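Local coordinates for regulatory protein RecX (Lactobacillus salivarius, PDB 3E3V) that probably modulates the activity of the RecA recombinase, the crystallised fragment carrying the three tandem three-helix domains of the longer protein, at residues G119-L122 / A123-A127; Q144-T148 / K149-Y153; Y135-K138 / Q139-I142. All coordinates share one frame; numbering follows the deposited sequence.

Interaction 1 (G119-L122 / A123-A127)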
loop_
_atom_site.group_PDB
_atom_site.type_symbol
_atom_site.label_atom_id
_atom_site.label_comp_id
_atom_site.label_asym_id
_atom_site.label_seq_id
_atom_site.Cartn_x
_atom_site.Cartn_y
_atom_site.Cartn_z
ATOM N N GLY A 119 1.918 -9.485 -13.396
ATOM C CA GLY A 119 1.779 -10.892 -13.081
ATOM C C GLY A 119 2.379 -11.790 -14.145
ATOM O O GLY A 119 2.915 -12.852 -13.821
ATOM N N VAL A 120 2.282 -11.380 -15.409
ATOM C CA VAL A 120 2.841 -12.163 -16.520
ATOM C C VAL A 120 4.361 -12.173 -16.419
ATOM O O VAL A 120 5.007 -13.184 -16.699
ATOM C CB VAL A 120 2.436 -11.571 -17.895
ATOM C CG1 VAL A 120 3.280 -12.189 -19.006
ATOM C CG2 VAL A 120 0.964 -11.851 -18.161
ATOM N N THR A 121 4.921 -11.033 -16.018
ATOM C CA THR A 121 6.359 -10.881 -15.858
ATOM C C THR A 121 6.872 -11.824 -14.779
ATOM O O THR A 121 7.900 -12.478 -14.950
ATOM C CB THR A 121 6.708 -9.436 -15.466
ATOM O OG1 THR A 121 6.310 -8.558 -16.524
ATOM C CG2 THR A 121 8.198 -9.284 -15.218
ATOM N N LEU A 122 6.154 -11.897 -13.664
ATOM C CA LEU A 122 6.559 -12.771 -12.569
ATOM C C LEU A 122 6.349 -14.216 -12.990
ATOM O O LEU A 122 7.212 -15.068 -12.776
ATOM C CB LEU A 122 5.732 -12.463 -11.314
ATOM C CG LEU A 122 5.630 -10.960 -10.997
ATOM C CD1 LEU A 122 4.637 -10.720 -9.864
ATOM C CD2 LEU A 122 7.011 -10.407 -10.638
ATOM N N ALA A 123 5.196 -14.487 -13.597
ATOM C CA ALA A 123 4.869 -15.830 -14.058
ATOM C C ALA A 123 5.901 -16.353 -15.064
ATOM O O ALA A 123 6.255 -17.531 -15.042
ATOM C CB ALA A 123 3.473 -15.843 -14.677
ATOM N N GLU A 124 6.379 -15.490 -15.952
ATOM C CA GLU A 124 7.371 -15.920 -16.924
ATOM C C GLU A 124 8.661 -16.380 -16.240
ATOM O O GLU A 124 9.238 -17.398 -16.624
ATOM C CB GLU A 124 7.682 -14.795 -17.915
ATOM C CG GLU A 124 6.544 -14.490 -18.880
ATOM C CD GLU A 124 6.899 -13.402 -19.882
ATOM O OE1 GLU A 124 7.838 -13.607 -20.679
ATOM O OE2 GLU A 124 6.242 -12.339 -19.871
ATOM N N LYS A 125 9.108 -15.640 -15.227
ATOM C CA LYS A 125 10.330 -15.999 -14.504
ATOM C C LYS A 125 10.164 -17.336 -13.809
ATOM O O LYS A 125 11.049 -18.187 -13.859
ATOM C CB LYS A 125 10.671 -14.940 -13.456
ATOM C CG LYS A 125 11.108 -13.609 -14.023
ATOM C CD LYS A 125 11.310 -12.577 -12.916
ATOM C CE LYS A 125 11.693 -11.231 -13.506
ATOM N NZ LYS A 125 11.765 -10.167 -12.470
ATOM N N LEU A 126 9.026 -17.515 -13.149
ATOM C CA LEU A 126 8.748 -18.753 -12.436
ATOM C C LEU A 126 8.597 -19.951 -13.373
ATOM O O LEU A 126 8.914 -21.082 -12.995
ATOM C CB LEU A 126 7.479 -18.594 -11.593
ATOM C CG LEU A 126 7.590 -17.564 -10.472
ATOM C CD1 LEU A 126 6.243 -17.352 -9.822
ATOM C CD2 LEU A 126 8.619 -18.051 -9.458
ATOM N N ALA A 127 8.106 -19.708 -14.585
ATOM C CA ALA A 127 7.929 -20.785 -15.556
ATOM C C ALA A 127 9.302 -21.355 -15.896
ATOM O O ALA A 127 9.478 -22.570 -15.984
ATOM C CB ALA A 127 7.238 -20.256 -16.817
#

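Interaction 2 (Q144-T148 / K149-Y153)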
loop_
_atom_site.group_PDB
_atom_site.type_symbol
_atom_site.label_atom_id
_atom_site.label_comp_id
_atom_site.label_asym_id
_atom_site.label_seq_id
_atom_site.Cartn_x
_atom_site.Cartn_y
_atom_site.Cartn_z
ATOM N N GLN A 144 0.071 -20.234 -6.996
ATOM C CA GLN A 144 0.328 -20.173 -5.566
ATOM C C GLN A 144 1.163 -18.942 -5.221
ATOM O O GLN A 144 0.855 -18.193 -4.288
ATOM C CB GLN A 144 1.060 -21.452 -5.151
ATOM C CG GLN A 144 1.237 -21.661 -3.662
ATOM C CD GLN A 144 1.957 -22.967 -3.358
ATOM O OE1 GLN A 144 1.533 -24.040 -3.808
ATOM N NE2 GLN A 144 3.057 -22.884 -2.604
ATOM N N SER A 145 2.231 -18.737 -5.977
ATOM C CA SER A 145 3.104 -17.594 -5.751
ATOM C C SER A 145 2.324 -16.278 -5.915
ATOM O O SER A 145 2.426 -15.370 -5.083
ATOM C CB SER A 145 4.289 -17.646 -6.730
ATOM O OG SER A 145 5.165 -16.549 -6.515
ATOM N N LEU A 146 1.545 -16.181 -6.988
ATOM C CA LEU A 146 0.750 -14.978 -7.249
ATOM C C LEU A 146 -0.320 -14.741 -6.168
ATOM O O LEU A 146 -0.627 -13.593 -5.840
ATOM C CB LEU A 146 0.090 -15.072 -8.633
ATOM C CG LEU A 146 1.048 -15.016 -9.819
ATOM C CD1 LEU A 146 0.338 -15.397 -11.111
ATOM C CD2 LEU A 146 1.622 -13.626 -9.909
ATOM N N LEU A 147 -0.893 -15.821 -5.638
ATOM C CA LEU A 147 -1.889 -15.707 -4.579
ATOM C C LEU A 147 -1.272 -15.126 -3.315
ATOM O O LEU A 147 -1.830 -14.210 -2.718
ATOM C CB LEU A 147 -2.514 -17.065 -4.230
ATOM C CG LEU A 147 -3.631 -17.625 -5.105
ATOM C CD1 LEU A 147 -4.009 -18.997 -4.592
ATOM C CD2 LEU A 147 -4.852 -16.694 -5.083
ATOM N N THR A 148 -0.119 -15.647 -2.909
ATOM C CA THR A 148 0.529 -15.150 -1.700
ATOM C C THR A 148 0.993 -13.697 -1.851
ATOM O O THR A 148 1.217 -12.998 -0.854
ATOM C CB THR A 148 1.721 -16.051 -1.283
ATOM O OG1 THR A 148 2.708 -16.071 -2.320
ATOM C CG2 THR A 148 1.244 -17.467 -1.033
ATOM N N LYS A 149 1.120 -13.245 -3.098
ATOM C CA LYS A 149 1.522 -11.876 -3.383
ATOM C C LYS A 149 0.333 -10.910 -3.419
ATOM O O LYS A 149 0.514 -9.707 -3.578
ATOM C CB LYS A 149 2.285 -11.807 -4.710
ATOM C CG LYS A 149 3.749 -12.188 -4.571
ATOM C CD LYS A 149 4.466 -12.149 -5.907
ATOM C CE LYS A 149 5.794 -12.878 -5.820
ATOM N NZ LYS A 149 6.633 -12.362 -4.703
ATOM N N GLY A 150 -0.884 -11.427 -3.305
ATOM C CA GLY A 150 -2.031 -10.535 -3.293
ATOM C C GLY A 150 -2.919 -10.436 -4.518
ATOM O O GLY A 150 -3.881 -9.677 -4.498
ATOM N N PHE A 151 -2.619 -11.173 -5.581
ATOM C CA PHE A 151 -3.462 -11.122 -6.778
ATOM C C PHE A 151 -4.675 -12.030 -6.640
ATOM O O PHE A 151 -4.598 -13.091 -6.026
ATOM C CB PHE A 151 -2.639 -11.497 -8.016
ATOM C CG PHE A 151 -1.576 -10.481 -8.354
ATOM C CD1 PHE A 151 -1.914 -9.301 -9.014
ATOM C CD2 PHE A 151 -0.244 -10.693 -7.989
ATOM C CE1 PHE A 151 -0.936 -8.340 -9.316
ATOM C CE2 PHE A 151 0.745 -9.747 -8.279
ATOM C CZ PHE A 151 0.404 -8.564 -8.946
ATOM N N SER A 152 -5.804 -11.605 -7.199
ATOM C CA SER A 152 -7.036 -12.392 -7.109
ATOM C C SER A 152 -7.062 -13.545 -8.118
ATOM O O SER A 152 -6.346 -13.533 -9.126
ATOM C CB SER A 152 -8.258 -11.506 -7.368
ATOM O OG SER A 152 -8.360 -11.222 -8.753
ATOM N N TYR A 153 -7.896 -14.540 -7.831
ATOM C CA TYR A 153 -8.061 -15.700 -8.701
ATOM C C TYR A 153 -8.297 -15.305 -10.149
ATOM O O TYR A 153 -7.618 -15.795 -11.047
ATOM C CB TYR A 153 -9.257 -16.545 -8.261
ATOM C CG TYR A 153 -8.972 -17.621 -7.248
ATOM C CD1 TYR A 153 -7.882 -18.481 -7.394
ATOM C CD2 TYR A 153 -9.840 -17.826 -6.174
ATOM C CE1 TYR A 153 -7.666 -19.518 -6.495
ATOM C CE2 TYR A 153 -9.634 -18.855 -5.273
ATOM C CZ TYR A 153 -8.547 -19.698 -5.437
ATOM O OH TYR A 153 -8.348 -20.721 -4.538
HETATM O O HOH W 1 -4.308 -13.342 -3.099
#

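Interaction 3 (Y135-K138 / Q139-I142)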
loop_
_atom_site.group_PDB
_atom_site.type_symbol
_atom_site.label_atom_id
_atom_site.label_comp_id
_atom_site.label_asym_id
_atom_site.label_seq_id
_atom_site.Cartn_x
_atom_site.Cartn_y
_atom_site.Cartn_z
ATOM N N TYR A 135 3.461 -29.335 -16.916
ATOM C CA TYR A 135 2.686 -28.117 -17.124
ATOM C C TYR A 135 1.779 -27.841 -15.916
ATOM O O TYR A 135 1.674 -26.710 -15.435
ATOM C CB TYR A 135 1.847 -28.280 -18.388
ATOM C CG TYR A 135 0.965 -27.104 -18.730
ATOM C CD1 TYR A 135 1.486 -25.967 -19.346
ATOM C CD2 TYR A 135 -0.406 -27.147 -18.468
ATOM C CE1 TYR A 135 0.663 -24.902 -19.701
ATOM C CE2 TYR A 135 -1.237 -26.091 -18.814
ATOM C CZ TYR A 135 -0.699 -24.970 -19.433
ATOM O OH TYR A 135 -1.531 -23.929 -19.794
ATOM N N ARG A 136 1.138 -28.893 -15.426
ATOM C CA ARG A 136 0.236 -28.810 -14.282
ATOM C C ARG A 136 0.928 -28.350 -12.996
ATOM O O ARG A 136 0.503 -27.375 -12.368
ATOM C CB ARG A 136 -0.409 -30.177 -14.064
ATOM C CG ARG A 136 -1.414 -30.254 -12.939
ATOM C CD ARG A 136 -1.944 -31.680 -12.836
ATOM N NE ARG A 136 -0.884 -32.631 -12.494
ATOM C CZ ARG A 136 -0.356 -32.756 -11.279
ATOM N NH1 ARG A 136 -0.792 -31.992 -10.285
ATOM N NH2 ARG A 136 0.607 -33.639 -11.055
ATOM N N ASN A 137 1.988 -29.053 -12.600
ATOM C CA ASN A 137 2.722 -28.697 -11.384
ATOM C C ASN A 137 3.325 -27.308 -11.513
ATOM O O ASN A 137 3.461 -26.585 -10.532
ATOM C CB ASN A 137 3.837 -29.712 -11.116
ATOM C CG ASN A 137 3.310 -31.052 -10.647
ATOM O OD1 ASN A 137 4.060 -32.021 -10.531
ATOM N ND2 ASN A 137 2.016 -31.114 -10.367
ATOM N N LYS A 138 3.684 -26.946 -12.735
ATOM C CA LYS A 138 4.276 -25.651 -13.004
ATOM C C LYS A 138 3.269 -24.537 -12.719
ATOM O O LYS A 138 3.560 -23.609 -11.968
ATOM C CB LYS A 138 4.733 -25.589 -14.459
ATOM C CG LYS A 138 5.579 -24.381 -14.801
ATOM C CD LYS A 138 5.784 -24.259 -16.306
ATOM C CE LYS A 138 6.518 -25.455 -16.898
ATOM N NZ LYS A 138 6.639 -25.353 -18.386
ATOM N N GLN A 139 2.083 -24.634 -13.316
ATOM C CA GLN A 139 1.041 -23.627 -13.118
ATOM C C GLN A 139 0.562 -23.535 -11.674
ATOM O O GLN A 139 0.225 -22.447 -11.194
ATOM C CB GLN A 139 -0.153 -23.898 -14.035
ATOM C CG GLN A 139 0.202 -23.835 -15.509
ATOM C CD GLN A 139 -0.996 -23.515 -16.378
ATOM O OE1 GLN A 139 -2.103 -24.019 -16.154
ATOM N NE2 GLN A 139 -0.780 -22.680 -17.385
ATOM N N ASN A 140 0.525 -24.668 -10.981
ATOM C CA ASN A 140 0.107 -24.681 -9.580
ATOM C C ASN A 140 1.059 -23.813 -8.759
ATOM O O ASN A 140 0.619 -22.990 -7.953
ATOM C CB ASN A 140 0.118 -26.105 -9.013
ATOM C CG ASN A 140 -0.987 -26.971 -9.581
ATOM O OD1 ASN A 140 -2.145 -26.555 -9.646
ATOM N ND2 ASN A 140 -0.640 -28.187 -9.984
ATOM N N LYS A 141 2.360 -24.003 -8.960
ATOM C CA LYS A 141 3.356 -23.223 -8.233
ATOM C C LYS A 141 3.222 -21.740 -8.574
ATOM O O LYS A 141 3.326 -20.892 -7.702
ATOM C CB LYS A 141 4.775 -23.692 -8.573
ATOM C CG LYS A 141 5.167 -25.057 -8.015
ATOM C CD LYS A 141 6.581 -25.419 -8.475
ATOM C CE LYS A 141 7.103 -26.709 -7.850
ATOM N NZ LYS A 141 6.187 -27.840 -8.138
ATOM N N ILE A 142 2.995 -21.429 -9.844
ATOM C CA ILE A 142 2.862 -20.033 -10.254
ATOM C C ILE A 142 1.606 -19.388 -9.651
ATOM O O ILE A 142 1.672 -18.280 -9.117
ATOM C CB ILE A 142 2.866 -19.903 -11.810
ATOM C CG1 ILE A 142 4.248 -20.312 -12.358
ATOM C CG2 ILE A 142 2.587 -18.472 -12.223
ATOM C CD1 ILE A 142 4.305 -20.466 -13.876
#

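Interaction 1 (G119-L122 / A123-A127)
Two turns of helix 112-129, in the third three-helix domain, bring together Val120 and Glu124, four residues apart. Their backbones are joined by Glu124 N to Val120 O at 2.8 Å, and their side chains approach obliquely on the same flank. Val120 chi1 of 167° sets CG1 beside its own carbonyl carbon, on the side from which the glutamate rises. The Glu124 chain is extended, and chi3 of 62° sets the rotation of the carboxylate, with OE2 3.1 Å from Val120 CG1. This is a tight carboxylate-to-methyl touch, not a polar bond. Glu124 CG also lies 3.0 Å from Val120 O, so the start of the side chain covers the accepting carbonyl.

The neighbouring i to i+4 bonds are uneven. Ala123 N reaches Gly119 O at 2.8 Å, and Leu126 N reaches Leu122 O at 3.1 Å. Lys125 N to Thr121 O, at 3.4 Å, is weak. Thr121 OG1 turns back to bond Glu117 O. On the inner side Ala123 packs on Ile159 and Leu163 of helix 153-165.

The chemistry is therefore divided: main-chain bonds carry the cohesion of these two turns, while the Val120-Glu124 pair contributes van der Waals contact, with the carboxylate on an exposed residue near the surface.

Interaction 2 (Q144-T148 / K149-Y153)
Leu147 O is gripped by two donors: the water at 2.7 Å, and Gly150 N at 3.0 Å. Gly150 N stands well above the carbonyl plane, 62° out of it, so its approach differs from that of a regular helical partner. The same water also donates to Phe151 O at 3.0 Å, bridging the last turn of helix 135-148 to the departing chain. Leu146 O takes Phe151 N at 3.1 Å, together with a weak bond from Lys149 N. These two returning bonds, to Leu147 O and Leu146 O, with positive phi at Gly150 (105°), define a Schellman motif that ends helix 135-148. With this backbone geometry a CB would collide with the carbonyl oxygen of Lys149, which a glycine avoids.

One residue before Leu146, Ser145 O receives the hydroxyl of Thr148, OG1 at 2.9 Å, plus a weak bond from Lys149 N. Thr148 chi1 of 61° places OG1 between its own backbone N and carbonyl carbon, from where it can fold back onto that oxygen. The Lys149 chain runs past Ser145 O and ends in a salt bridge between NZ and Asp83, which ties this turn to the region before helix 86-94.

Apolar groups close the inner side. Leu146 CD2 meets Phe151 CD2 at 4.0 Å, the two side chains crossing at a slant, while Leu146 O lies at the edge of the phenyl ring, in its plane. Farther out, Leu147 CD1 comes within 4.2 Å of Tyr153 CE1. Ser152 is the N-cap of helix 153-165, its OG making a weak bond to Ile155 N.

Interaction 3 (Y135-K138 / Q139-I142)
One face of the Tyr135 ring carries Gln139 CG, which sits over the ring centre: CG to centroid is 4.2 Å, 10° off the normal, a CH-pi contact. The carboxamide continues past the phenol end with its plane inclined 35° to the ring. Its NE2 lies 3.1 Å from Tyr135 CZ and its OE1 3.5 Å from Tyr135 CE2, so the amide straddles the hydroxyl-bearing end in a slanted overlap. Tyr135 OH has its hydrogen-bond partner in Asp164 of helix 153-165, which the Gln139 side chain also touches, together with Ile160. Tyr135 chi1 of 179° swings the ring alongside the helix toward the glutamine, one turn on. An alanine in place of Gln139 would lack CG and the amide, which would probably leave this ring face without its cover, the ring then held chiefly by its hydroxyl bond to Asp164.

Beneath the side chains the helix runs in regular i to i+4 bonds, with Gln139 N to Tyr135 O at 3.0 Å and Ile142 N to Lys138 O at 3.1 Å. Asn140 folds back over the same turn: ND2 is 2.8 Å from Arg136 O, but the angle is too poor for a hydrogen bond, and that oxygen is served by Asn140 N at 3.0 Å. The Arg136 guanidinium and the Asn140 amide meet obliquely.

These are two surface turns at the start of helix 135-148. Gln139 covers the phenol by CH-pi contact and amide overlap, and the hydroxyl, bonded to Asp164, links these turns to helix 153-165.

Overall arrangement
All three contacts are local ones within the third three-helix domain, at one end of the elongated chain. Along the sequence, interaction 1 comes first, on helix 112-129; interaction 3 follows at the beginning of helix 135-148, and interaction 2 at its end. Their centres are nearly equidistant, 12 to 13 Å apart. Interaction 1 touches both others: Ala123 CB packs 3.7 Å from Ile142 CG2, and Leu126 CD1 lies 3.6 Å from Ser145 OG. Interactions 2 and 3 simply adjoin along their shared helix. Helix 153-165 borders all three, so they belong to one compact bundle in a protein that probably modulates RecA.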